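Radical SAM domain protein (Methanothrix thermoacetophila, PDB 6Y1X) probably acts as a radical SAM carbide synthase, building the carbide-containing iron-sulfur precursor (NifB-co) of the nitrogenase iron-molybdenum cofactor. Local coordinates at residues A47-L53 with Y103-V109; N60-Y65 with Q175-I181; I136-N142 with V158-T164; K227-D231 with E272-I276. All coordinates share one frame; numbering follows the deposited sequence.

Contact 1: A47-L53 with Y103-V109; sequences AFGRMHL and YIKVVAV. With SF4 (iron/sulfur cluster), chain C.
Strands 49-52 and 104-109 run parallel, 4.8 Å apart at their closest with axes 30° from one another, but G49 pairs with I104 and R50 with V106, so K105 is the extra residue of a beta bulge. G49 O receives K105 N at 3.0 Å and, more weakly, V106 N; after this the ladder is regular up to the bond from L53 N to A108 O. I104 CD1 packs 4.1 Å from G49 C, and a residue without a side chain is consistent with this tight spot. Beside the bulge, the methylenes of K105 cross the F48 ring at a slant, with K105 CG 3.6 Å from F48 CD1.

The two faces of the pair differ in character. On one, shared with I104, M51 lies alongside V107, its CG 3.7 Å from V107 CG2; V94 and V97 of helix 87-100 cover M51. Flexible and branched apolar chains suit this buried side. Separately, L53, next after H52, brings CD1 obliquely against V107 CG1. The other face carries R50, H52, V106 and A108 and looks onto an iron-sulfur cluster. H52 NE2 binds iron FE3 at 2.3 Å, and the R50 guanidinium lies over the imidazole, with R50 NH2 3.3 Å above the ring plane. Small A108 lets its CB approach cluster sulfur S1 to 3.7 Å.

C39, E75 and C138 are the other protein ligands of this cluster. The ligand set thus mixes thiolate, carboxylate and imidazole, and the nearby arginine probably offsets some of the negative charge on the cluster sulfurs.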
# COMPACT_ATOMS: atom_id res chain seq x y z
N ALA A 47 9.04 -12.39 -14.38
CA ALA A 47 8.25 -13.03 -15.42
C ALA A 47 7.00 -12.26 -15.79
O ALA A 47 6.67 -12.17 -16.98
CB ALA A 47 7.85 -14.45 -14.98
N PHE A 48 6.28 -11.71 -14.82
CA PHE A 48 4.96 -11.14 -15.06
C PHE A 48 4.97 -9.65 -14.75
O PHE A 48 5.80 -9.16 -13.98
CB PHE A 48 3.89 -11.86 -14.24
CG PHE A 48 3.91 -13.35 -14.41
CD1 PHE A 48 3.64 -13.93 -15.64
CD2 PHE A 48 4.20 -14.19 -13.34
CE1 PHE A 48 3.65 -15.30 -15.81
CE2 PHE A 48 4.22 -15.56 -13.50
CZ PHE A 48 3.95 -16.12 -14.73
N GLY A 49 4.02 -8.93 -15.35
CA GLY A 49 3.90 -7.50 -15.20
C GLY A 49 2.64 -7.09 -14.46
O GLY A 49 1.69 -7.86 -14.28
N ARG A 50 2.65 -5.84 -14.03
CA ARG A 50 1.51 -5.21 -13.38
C ARG A 50 1.30 -3.83 -13.99
O ARG A 50 2.21 -3.24 -14.57
CB ARG A 50 1.71 -5.07 -11.87
CG ARG A 50 3.18 -5.05 -11.46
CD ARG A 50 3.47 -3.97 -10.43
NE ARG A 50 3.24 -2.62 -10.95
CZ ARG A 50 3.82 -1.53 -10.47
NH1 ARG A 50 4.68 -1.61 -9.46
NH2 ARG A 50 3.55 -0.34 -11.00
N MET A 51 0.08 -3.32 -13.86
CA MET A 51 -0.22 -1.96 -14.28
C MET A 51 -1.03 -1.27 -13.19
O MET A 51 -1.87 -1.90 -12.53
CB MET A 51 -0.96 -1.93 -15.63
CG MET A 51 -2.24 -2.75 -15.69
SD MET A 51 -3.00 -2.65 -17.32
CE MET A 51 -3.35 -0.90 -17.45
N HIS A 52 -0.78 0.02 -13.02
CA HIS A 52 -1.51 0.86 -12.07
C HIS A 52 -2.50 1.74 -12.82
O HIS A 52 -2.18 2.28 -13.89
CB HIS A 52 -0.55 1.74 -11.27
CG HIS A 52 0.19 1.01 -10.20
ND1 HIS A 52 1.07 1.63 -9.34
CD2 HIS A 52 0.19 -0.30 -9.85
CE1 HIS A 52 1.58 0.74 -8.51
NE2 HIS A 52 1.06 -0.44 -8.80
N LEU A 53 -3.69 1.88 -12.26
CA LEU A 53 -4.68 2.78 -12.84
C LEU A 53 -4.82 3.99 -11.93
O LEU A 53 -5.37 3.86 -10.82
CB LEU A 53 -6.02 2.08 -13.02
CG LEU A 53 -5.97 0.88 -13.96
CD1 LEU A 53 -7.30 0.15 -13.98
CD2 LEU A 53 -5.56 1.30 -15.37
N TYR A 103 2.00 -10.20 -20.95
CA TYR A 103 2.60 -10.60 -19.69
C TYR A 103 1.89 -10.00 -18.48
O TYR A 103 2.29 -10.28 -17.35
CB TYR A 103 4.07 -10.19 -19.63
CG TYR A 103 4.77 -10.14 -20.98
CD1 TYR A 103 4.75 -8.99 -21.74
CD2 TYR A 103 5.47 -11.24 -21.46
CE1 TYR A 103 5.39 -8.93 -22.97
CE2 TYR A 103 6.11 -11.20 -22.68
CZ TYR A 103 6.07 -10.04 -23.43
OH TYR A 103 6.72 -9.99 -24.64
N ILE A 104 0.87 -9.18 -18.69
CA ILE A 104 0.23 -8.45 -17.60
C ILE A 104 -0.69 -9.39 -16.84
O ILE A 104 -1.67 -9.91 -17.40
CB ILE A 104 -0.54 -7.23 -18.13
CG1 ILE A 104 0.39 -6.34 -18.96
CG2 ILE A 104 -1.15 -6.45 -16.97
CD1 ILE A 104 1.52 -5.72 -18.17
N LYS A 105 -0.38 -9.63 -15.56
CA LYS A 105 -1.19 -10.49 -14.72
C LYS A 105 -2.00 -9.75 -13.67
O LYS A 105 -2.99 -10.29 -13.17
CB LYS A 105 -0.30 -11.52 -14.00
CG LYS A 105 0.39 -12.53 -14.90
CD LYS A 105 -0.60 -13.38 -15.68
CE LYS A 105 0.14 -14.37 -16.58
NZ LYS A 105 -0.76 -15.00 -17.59
N VAL A 106 -1.61 -8.52 -13.33
CA VAL A 106 -2.17 -7.78 -12.21
C VAL A 106 -2.61 -6.40 -12.67
O VAL A 106 -1.91 -5.74 -13.44
CB VAL A 106 -1.16 -7.66 -11.04
CG1 VAL A 106 -1.77 -6.86 -9.89
CG2 VAL A 106 -0.73 -9.03 -10.57
N VAL A 107 -3.77 -5.97 -12.19
CA VAL A 107 -4.24 -4.60 -12.34
C VAL A 107 -4.52 -4.05 -10.95
O VAL A 107 -5.19 -4.70 -10.14
CB VAL A 107 -5.50 -4.53 -13.23
CG1 VAL A 107 -6.13 -3.16 -13.16
CG2 VAL A 107 -5.14 -4.88 -14.66
N ALA A 108 -4.01 -2.85 -10.68
CA ALA A 108 -4.05 -2.33 -9.32
C ALA A 108 -4.41 -0.86 -9.35
O ALA A 108 -4.21 -0.16 -10.35
CB ALA A 108 -2.71 -2.52 -8.60
N VAL A 109 -4.96 -0.40 -8.24
CA VAL A 109 -5.11 1.02 -7.97
C VAL A 109 -4.24 1.33 -6.75
O VAL A 109 -4.40 0.71 -5.70
CB VAL A 109 -6.57 1.42 -7.73
CG1 VAL A 109 -6.68 2.91 -7.41
CG2 VAL A 109 -7.43 1.05 -8.94
FE1 SF4 C . 1.44 -2.51 -4.73
FE2 SF4 C . 2.25 -4.31 -6.62
FE3 SF4 C . 0.80 -2.12 -7.32
FE4 SF4 C . -0.40 -4.17 -5.92
S1 SF4 C . 0.46 -4.27 -8.06
S2 SF4 C . -0.64 -1.92 -5.53
S3 SF4 C . 1.34 -4.80 -4.56
S4 SF4 C . 2.93 -2.11 -6.45

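Contact 2: N60-Y65 with Q175-I181; sequences NIQCKY and QIYDYVI. With SF4 (iron/sulfur cluster), chain D; SO4 (sulfate ion), chain F.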
# COMPACT_ATOMS: atom_id res chain seq x y z
N ASN A 60 -6.63 10.91 2.40
CA ASN A 60 -7.28 11.19 3.67
C ASN A 60 -6.31 11.36 4.83
O ASN A 60 -6.76 11.54 5.96
CB ASN A 60 -8.30 10.10 4.00
CG ASN A 60 -7.74 8.70 3.88
OD1 ASN A 60 -6.55 8.50 3.62
ND2 ASN A 60 -8.60 7.71 4.07
N ILE A 61 -5.00 11.30 4.59
CA ILE A 61 -4.01 11.57 5.62
C ILE A 61 -2.93 12.45 5.01
O ILE A 61 -2.96 12.77 3.82
CB ILE A 61 -3.40 10.27 6.20
CG1 ILE A 61 -2.53 9.57 5.16
CG2 ILE A 61 -4.49 9.31 6.65
CD1 ILE A 61 -1.82 8.34 5.70
N GLN A 62 -1.96 12.83 5.83
CA GLN A 62 -0.78 13.54 5.35
C GLN A 62 0.44 12.97 6.05
O GLN A 62 0.67 13.22 7.24
CB GLN A 62 -0.89 15.05 5.59
CG GLN A 62 0.35 15.81 5.15
CD GLN A 62 0.59 15.71 3.65
OE1 GLN A 62 -0.19 16.22 2.85
NE2 GLN A 62 1.65 15.00 3.27
N CYS A 63 1.22 12.20 5.30
CA CYS A 63 2.47 11.64 5.79
C CYS A 63 3.53 12.75 5.78
O CYS A 63 3.53 13.61 4.91
CB CYS A 63 2.93 10.50 4.88
SG CYS A 63 1.72 9.18 4.68
N LYS A 64 4.40 12.74 6.79
CA LYS A 64 5.41 13.78 6.89
C LYS A 64 6.52 13.64 5.86
O LYS A 64 7.42 14.49 5.84
CB LYS A 64 6.02 13.81 8.29
CG LYS A 64 5.06 14.26 9.38
CD LYS A 64 5.80 14.32 10.72
CE LYS A 64 4.84 14.39 11.89
NZ LYS A 64 4.25 15.75 11.98
N TYR A 65 6.50 12.60 5.03
CA TYR A 65 7.47 12.41 3.95
C TYR A 65 6.87 12.64 2.58
O TYR A 65 7.53 12.37 1.57
CB TYR A 65 8.11 11.02 4.03
CG TYR A 65 7.13 9.87 4.11
CD1 TYR A 65 6.54 9.35 2.96
CD2 TYR A 65 6.83 9.28 5.32
CE1 TYR A 65 5.64 8.30 3.03
CE2 TYR A 65 5.95 8.22 5.41
CZ TYR A 65 5.36 7.73 4.26
OH TYR A 65 4.49 6.67 4.35
N GLN A 175 4.83 10.81 15.17
CA GLN A 175 6.00 11.43 14.57
C GLN A 175 6.01 11.31 13.05
O GLN A 175 6.91 11.86 12.41
CB GLN A 175 7.27 10.80 15.14
CG GLN A 175 7.40 10.97 16.65
CD GLN A 175 8.64 10.31 17.21
OE1 GLN A 175 9.76 10.67 16.85
NE2 GLN A 175 8.45 9.33 18.08
N ILE A 176 5.04 10.61 12.46
CA ILE A 176 5.08 10.31 11.04
C ILE A 176 3.94 10.96 10.26
O ILE A 176 4.07 11.15 9.04
CB ILE A 176 5.08 8.78 10.82
CG1 ILE A 176 6.29 8.15 11.52
CG2 ILE A 176 5.11 8.38 9.35
CD1 ILE A 176 6.25 6.63 11.55
N TYR A 177 2.85 11.37 10.91
CA TYR A 177 1.68 11.90 10.24
C TYR A 177 1.33 13.29 10.75
O TYR A 177 1.29 13.52 11.97
CB TYR A 177 0.51 10.94 10.44
CG TYR A 177 0.84 9.57 9.93
CD1 TYR A 177 0.81 9.27 8.58
CD2 TYR A 177 1.27 8.58 10.81
CE1 TYR A 177 1.14 8.01 8.12
CE2 TYR A 177 1.61 7.32 10.37
CZ TYR A 177 1.54 7.04 9.02
OH TYR A 177 1.89 5.78 8.58
N ASP A 178 1.04 14.21 9.83
CA ASP A 178 0.54 15.52 10.21
C ASP A 178 -0.90 15.43 10.70
O ASP A 178 -1.26 16.05 11.71
CB ASP A 178 0.60 16.49 9.02
CG ASP A 178 1.95 17.13 8.85
OD1 ASP A 178 2.85 16.90 9.67
OD2 ASP A 178 2.10 17.87 7.86
N TYR A 179 -1.74 14.68 9.99
CA TYR A 179 -3.15 14.60 10.32
C TYR A 179 -3.75 13.39 9.62
O TYR A 179 -3.16 12.83 8.70
CB TYR A 179 -3.90 15.89 9.93
CG TYR A 179 -3.92 16.20 8.44
CD1 TYR A 179 -4.77 15.51 7.58
CD2 TYR A 179 -3.10 17.17 7.91
CE1 TYR A 179 -4.80 15.80 6.23
CE2 TYR A 179 -3.12 17.46 6.56
CZ TYR A 179 -3.97 16.77 5.72
OH TYR A 179 -3.98 17.05 4.37
N VAL A 180 -4.95 13.02 10.07
CA VAL A 180 -5.79 12.07 9.37
C VAL A 180 -7.18 12.67 9.29
O VAL A 180 -7.60 13.44 10.17
CB VAL A 180 -5.85 10.68 10.06
CG1 VAL A 180 -4.44 10.14 10.34
CG2 VAL A 180 -6.64 10.74 11.34
N ILE A 181 -7.88 12.36 8.20
CA ILE A 181 -9.26 12.78 7.99
C ILE A 181 -10.11 11.52 8.03
O ILE A 181 -9.98 10.65 7.16
CB ILE A 181 -9.44 13.53 6.66
CG1 ILE A 181 -8.48 14.71 6.57
CG2 ILE A 181 -10.89 14.01 6.51
CD1 ILE A 181 -8.36 15.28 5.17
FE1 SF4 D . 1.00 11.01 0.45
FE2 SF4 D . 0.74 9.41 2.61
FE3 SF4 D . 0.41 8.38 0.11
FE4 SF4 D . -1.46 10.07 1.16
S1 SF4 D . -0.92 7.97 1.94
S2 SF4 D . -0.59 10.15 -0.96
S3 SF4 D . -0.15 11.52 2.38
S4 SF4 D . 2.36 9.23 0.98
S SO4 F . 5.93 19.09 13.06
O1 SO4 F . 4.68 19.66 12.57
O2 SO4 F . 6.16 17.78 12.45
O3 SO4 F . 7.03 19.98 12.69
O4 SO4 F . 5.88 18.95 14.51
O HOH W 1 -11.01 8.90 5.42
O HOH W 2 -3.04 14.93 1.83
O HOH W 3 -1.92 18.44 3.53
O HOH W 4 2.34 14.88 14.38
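The Y179 ring takes Q62 CB over one face, 3.4 Å above its plane and displaced toward the rim, with a water at its edge. The Y177 ring has I176 CG2 over a face and C63 SG at its edge, a sulfur-aromatic contact in which SG stands 3.7 Å from Y177 CE1. Y65 lays its ring over C63 CB and meets I176 CG2 at its edge. Y177 and Y65 thus flank C63, whose SG binds iron FE2 at 2.3 Å; C59, C63 and C66 form the CX3CX2C motif of radical SAM enzymes, and C72 is a fourth ligand.

The Q62 chain bends at chi2 (63°), turning its amide so that NE2 donates to C63 O at 2.9 Å. K64 is long enough to form a salt bridge from NZ to D178 OD1, also 2.9 Å; a sulfate, probably from the crystallisation liquor, is bound by K64 NZ and K254. D178 is gripped again by Y253 through OD2. In the backbone, D178 N donates to Q62 O at 2.8 Å.

Strand 61-63 is an outer strand of a three-stranded antiparallel sheet, with 177-182 in the middle and 185-188 beyond; helix 189-209 packs on Y177 and V180.

Contact 3: I136-N142 with V158-T164; sequences ILCISTN and VTNITVT. With SF4 (iron/sulfur cluster), chain C.
C138, the partner of N160 across strands 136-141 and 160-164, swings SG away from its own backbone N (chi1 -170°), which carries the sulfur to iron FE4 at 2.3 Å. The T162 hydroxyl instead lies beside its backbone N (chi1 -72°), reaching to 3.4 Å between T162 OG1 and cluster sulfur S3 while also bonding K215. The strands are the two ends of a beta-alpha-beta unit whose helix is 146-156, within the parallel sheet of the radical SAM fold, related to the TIM barrel.

From C138 with N160 onward the ladder is regular: T162 N donates to I139 O at 2.8 Å, and T164 N to T141 O. Side chains alternate. C138, S140 and T162 meet the cluster, where small or polar groups fit closely around it; N160 shares their face, its amide bonded to R33 O. I139, I161, T141 and V163 take the other face; I139 and I161 lie side by side, I139 CD1 3.8 Å from I161 CG2, with helix residues L153 and I150 over them. T141 CG2 packs on V163 CG2, and T141 OG1 bonds E114.

At the start of the ladder, T159 OG1 donates to N160 OD1 at 2.8 Å in the carbonyl plane, while the same OG1 receives a bond from a water held by L137 N.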
# COMPACT_ATOMS: atom_id res chain seq x y z
N ILE A 136 -5.60 -10.47 -11.80
CA ILE A 136 -5.52 -10.35 -10.35
C ILE A 136 -5.77 -8.89 -9.99
O ILE A 136 -5.10 -7.99 -10.52
CB ILE A 136 -4.16 -10.83 -9.83
CG1 ILE A 136 -3.92 -12.29 -10.22
CG2 ILE A 136 -4.05 -10.61 -8.32
CD1 ILE A 136 -2.49 -12.74 -10.03
N LEU A 137 -6.71 -8.65 -9.09
CA LEU A 137 -7.06 -7.29 -8.69
C LEU A 137 -6.40 -6.99 -7.36
O LEU A 137 -6.52 -7.77 -6.40
CB LEU A 137 -8.57 -7.12 -8.60
CG LEU A 137 -9.37 -7.40 -9.88
CD1 LEU A 137 -10.86 -7.19 -9.64
CD2 LEU A 137 -8.88 -6.54 -11.03
N CYS A 138 -5.70 -5.87 -7.30
CA CYS A 138 -4.82 -5.51 -6.21
C CYS A 138 -5.06 -4.05 -5.84
O CYS A 138 -5.43 -3.24 -6.70
CB CYS A 138 -3.34 -5.72 -6.61
SG CYS A 138 -2.09 -5.60 -5.30
N ILE A 139 -4.90 -3.73 -4.56
CA ILE A 139 -4.98 -2.35 -4.11
C ILE A 139 -3.91 -2.11 -3.05
O ILE A 139 -3.52 -3.02 -2.31
CB ILE A 139 -6.37 -1.96 -3.55
CG1 ILE A 139 -6.71 -2.74 -2.28
CG2 ILE A 139 -7.46 -2.13 -4.59
CD1 ILE A 139 -6.57 -1.93 -1.00
N SER A 140 -3.46 -0.86 -2.98
CA SER A 140 -2.61 -0.35 -1.93
C SER A 140 -3.43 0.63 -1.10
O SER A 140 -4.35 1.27 -1.61
CB SER A 140 -1.37 0.34 -2.52
OG SER A 140 -0.66 1.08 -1.54
N THR A 141 -3.14 0.70 0.20
CA THR A 141 -3.87 1.61 1.06
C THR A 141 -3.00 2.01 2.24
O THR A 141 -2.12 1.26 2.66
CB THR A 141 -5.19 0.98 1.57
OG1 THR A 141 -5.87 1.90 2.44
CG2 THR A 141 -4.92 -0.31 2.32
N ASN A 142 -3.26 3.20 2.77
CA ASN A 142 -2.67 3.56 4.06
C ASN A 142 -3.41 2.90 5.22
O ASN A 142 -2.97 3.01 6.36
CB ASN A 142 -2.61 5.09 4.22
CG ASN A 142 -3.98 5.76 4.18
OD1 ASN A 142 -4.97 5.22 4.66
ND2 ASN A 142 -4.02 6.94 3.59
N VAL A 158 -11.18 -8.09 -5.20
CA VAL A 158 -9.79 -7.82 -4.84
C VAL A 158 -9.27 -8.97 -3.98
O VAL A 158 -9.89 -9.34 -2.97
CB VAL A 158 -9.68 -6.48 -4.11
CG1 VAL A 158 -8.30 -6.29 -3.51
CG2 VAL A 158 -10.01 -5.34 -5.07
N THR A 159 -8.13 -9.54 -4.38
CA THR A 159 -7.54 -10.67 -3.66
C THR A 159 -6.23 -10.34 -2.97
O THR A 159 -5.79 -11.11 -2.11
CB THR A 159 -7.30 -11.86 -4.61
OG1 THR A 159 -6.54 -11.41 -5.74
CG2 THR A 159 -8.61 -12.46 -5.08
N ASN A 160 -5.61 -9.22 -3.31
CA ASN A 160 -4.30 -8.85 -2.79
C ASN A 160 -4.39 -7.41 -2.32
O ASN A 160 -4.90 -6.55 -3.05
CB ASN A 160 -3.20 -9.00 -3.85
CG ASN A 160 -3.00 -10.44 -4.29
OD1 ASN A 160 -3.87 -11.05 -4.90
ND2 ASN A 160 -1.82 -10.98 -3.98
N ILE A 161 -3.86 -7.14 -1.13
CA ILE A 161 -3.98 -5.83 -0.51
C ILE A 161 -2.63 -5.45 0.08
O ILE A 161 -2.01 -6.26 0.78
CB ILE A 161 -5.07 -5.80 0.58
CG1 ILE A 161 -6.45 -6.01 -0.03
CG2 ILE A 161 -5.03 -4.48 1.34
CD1 ILE A 161 -7.55 -6.14 0.99
N THR A 162 -2.17 -4.24 -0.21
CA THR A 162 -0.98 -3.71 0.42
C THR A 162 -1.40 -2.62 1.40
O THR A 162 -2.13 -1.70 1.03
CB THR A 162 -0.02 -3.13 -0.62
OG1 THR A 162 0.59 -4.20 -1.35
CG2 THR A 162 1.07 -2.31 0.06
N VAL A 163 -0.94 -2.73 2.64
CA VAL A 163 -1.17 -1.71 3.64
C VAL A 163 0.18 -1.14 4.01
O VAL A 163 1.12 -1.90 4.29
CB VAL A 163 -1.89 -2.28 4.88
CG1 VAL A 163 -2.10 -1.19 5.93
CG2 VAL A 163 -3.20 -2.95 4.50
N THR A 164 0.29 0.18 4.04
CA THR A 164 1.52 0.81 4.52
C THR A 164 1.38 1.05 6.02
O THR A 164 0.56 1.85 6.46
CB THR A 164 1.82 2.10 3.76
OG1 THR A 164 2.11 1.78 2.40
CG2 THR A 164 3.05 2.79 4.37
FE1 SF4 C . 1.44 -2.51 -4.73
FE2 SF4 C . 2.25 -4.31 -6.62
FE3 SF4 C . 0.80 -2.12 -7.32
FE4 SF4 C . -0.40 -4.17 -5.92
S1 SF4 C . 0.46 -4.27 -8.06
S2 SF4 C . -0.64 -1.92 -5.53
S3 SF4 C . 1.34 -4.80 -4.56
S4 SF4 C . 2.93 -2.11 -6.45
O HOH W 5 -8.16 -10.84 -7.85
O HOH W 6 0.25 1.04 0.83

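Contact 4: K227-D231 with E272-I276; sequences KHVFD and ELSKI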
# COMPACT_ATOMS: atom_id res chain seq x y z
N LYS A 227 14.34 1.13 14.53
CA LYS A 227 14.34 -0.07 15.36
C LYS A 227 12.95 -0.55 15.71
O LYS A 227 12.78 -1.73 16.03
CB LYS A 227 15.17 0.13 16.64
CG LYS A 227 14.78 1.27 17.57
CD LYS A 227 15.79 1.36 18.72
CE LYS A 227 15.25 2.09 19.94
NZ LYS A 227 14.13 3.02 19.65
N HIS A 228 11.94 0.32 15.64
CA HIS A 228 10.56 -0.10 15.86
C HIS A 228 10.08 -1.08 14.81
O HIS A 228 9.12 -1.82 15.05
CB HIS A 228 9.66 1.14 15.90
CG HIS A 228 8.21 0.84 16.17
ND1 HIS A 228 7.79 0.16 17.29
CD2 HIS A 228 7.09 1.16 15.48
CE1 HIS A 228 6.48 0.05 17.27
NE2 HIS A 228 6.03 0.66 16.18
N VAL A 229 10.73 -1.12 13.64
CA VAL A 229 10.30 -2.02 12.57
C VAL A 229 10.31 -3.47 13.03
O VAL A 229 9.54 -4.29 12.52
CB VAL A 229 11.16 -1.80 11.30
CG1 VAL A 229 12.60 -2.20 11.54
CG2 VAL A 229 10.56 -2.54 10.11
N PHE A 230 11.18 -3.82 13.98
CA PHE A 230 11.15 -5.16 14.55
C PHE A 230 9.81 -5.45 15.22
O PHE A 230 9.23 -6.53 15.05
CB PHE A 230 12.29 -5.34 15.55
CG PHE A 230 13.64 -5.47 14.90
CD1 PHE A 230 14.15 -6.71 14.55
CD2 PHE A 230 14.42 -4.34 14.67
CE1 PHE A 230 15.39 -6.82 13.95
CE2 PHE A 230 15.67 -4.44 14.07
CZ PHE A 230 16.15 -5.69 13.71
N ASP A 231 9.29 -4.48 15.99
CA ASP A 231 7.97 -4.64 16.60
C ASP A 231 6.88 -4.74 15.54
O ASP A 231 5.90 -5.49 15.70
CB ASP A 231 7.68 -3.46 17.53
CG ASP A 231 8.43 -3.55 18.84
OD1 ASP A 231 8.82 -4.66 19.26
OD2 ASP A 231 8.64 -2.48 19.46
N GLU A 272 17.68 -9.51 8.99
CA GLU A 272 17.22 -9.85 10.33
C GLU A 272 15.71 -10.02 10.37
O GLU A 272 15.20 -10.92 11.05
CB GLU A 272 17.66 -8.78 11.33
CG GLU A 272 19.11 -8.86 11.75
CD GLU A 272 19.27 -9.50 13.13
OE1 GLU A 272 18.27 -10.02 13.66
OE2 GLU A 272 20.39 -9.47 13.68
N LEU A 273 14.97 -9.16 9.67
CA LEU A 273 13.52 -9.26 9.68
C LEU A 273 13.03 -10.50 8.94
O LEU A 273 11.89 -10.94 9.17
CB LEU A 273 12.89 -8.01 9.07
CG LEU A 273 13.11 -6.68 9.79
CD1 LEU A 273 12.47 -5.56 9.00
CD2 LEU A 273 12.56 -6.71 11.22
N SER A 274 13.85 -11.07 8.05
CA SER A 274 13.44 -12.28 7.34
C SER A 274 13.27 -13.46 8.28
O SER A 274 12.53 -14.40 7.97
CB SER A 274 14.45 -12.62 6.25
OG SER A 274 15.71 -12.94 6.83
N LYS A 275 13.94 -13.44 9.44
CA LYS A 275 13.77 -14.51 10.41
C LYS A 275 12.43 -14.42 11.13
O LYS A 275 12.02 -15.38 11.79
CB LYS A 275 14.92 -14.50 11.42
CG LYS A 275 16.30 -14.45 10.79
CD LYS A 275 17.37 -14.13 11.82
CE LYS A 275 18.75 -14.07 11.18
NZ LYS A 275 19.80 -13.57 12.12
N ILE A 276 11.75 -13.28 11.04
CA ILE A 276 10.42 -13.09 11.60
C ILE A 276 9.34 -13.32 10.56
O ILE A 276 8.39 -14.08 10.79
CB ILE A 276 10.30 -11.68 12.22
CG1 ILE A 276 11.40 -11.45 13.25
CG2 ILE A 276 8.92 -11.49 12.83
CD1 ILE A 276 11.50 -10.01 13.71
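I276 N donates to L273 O at 3.0 Å, a backbone bond within 272-276 between two residues whose side chains both reach F230 of the other segment. No hydrogen bond crosses between 227-231 and 272-276; what joins them is apolar packing. F230 is the centre of it. One face of its ring receives L273 CD2, 3.7 Å above the plane and shifted toward the rim; measured to the ring centroid, that methyl is 4.0 Å away and 25° off the normal, a CH-pi contact.

At the ring's edge sits E272 CB, 4.0 Å from F230 CE1, so the glutamate offers its methylene to the aromatic group. I276 adds a looser touch at a slant, its CD1 4.3 Å from F230 CD1.

L273 meets two residues, one with each methyl. Its CG stands beside the backbone N (chi1 -64°), a torsion that sends the forked end toward the other segment: CD2 goes to the phenyl ring and CD1 to V229, where CD1 lies 3.7 Å from V229 CG2. A branched leucine suits this place because each methyl finds its own neighbour, while compact V229 fits the buried inner side. F230 is partly exposed to solvent.

The contact joins the N-terminal part of helix 229-239 to the C-terminal part of helix 263-273. A233 of the first helix also packs on L273 and I276, and strand 243-248 lies alongside, where H244 touches V229 and V246 touches L273.

Contacts 1 and 3 belong to one six-stranded parallel sheet, their centres 12 Å apart, because strands 104-109 and 136-141 are neighbours in it. Contact 2 lies in the separate antiparallel sheet, about 28 Å from contact 1 and 20 Å from contact 3 between centres. It touches contact 3 where N60 OD1 meets N142 ND2, and contact 3 falls within the chain span between its segments. Strands 49-52 and 61-63 follow each other in the chain, one in each sheet. Contact 4 comes last, a helix pairing about 24 Å from contact 2 between centres. The fold thus holds two clusters: contacts 1 and 3 meet one, contact 2 the other, and contact 4 lies away from both.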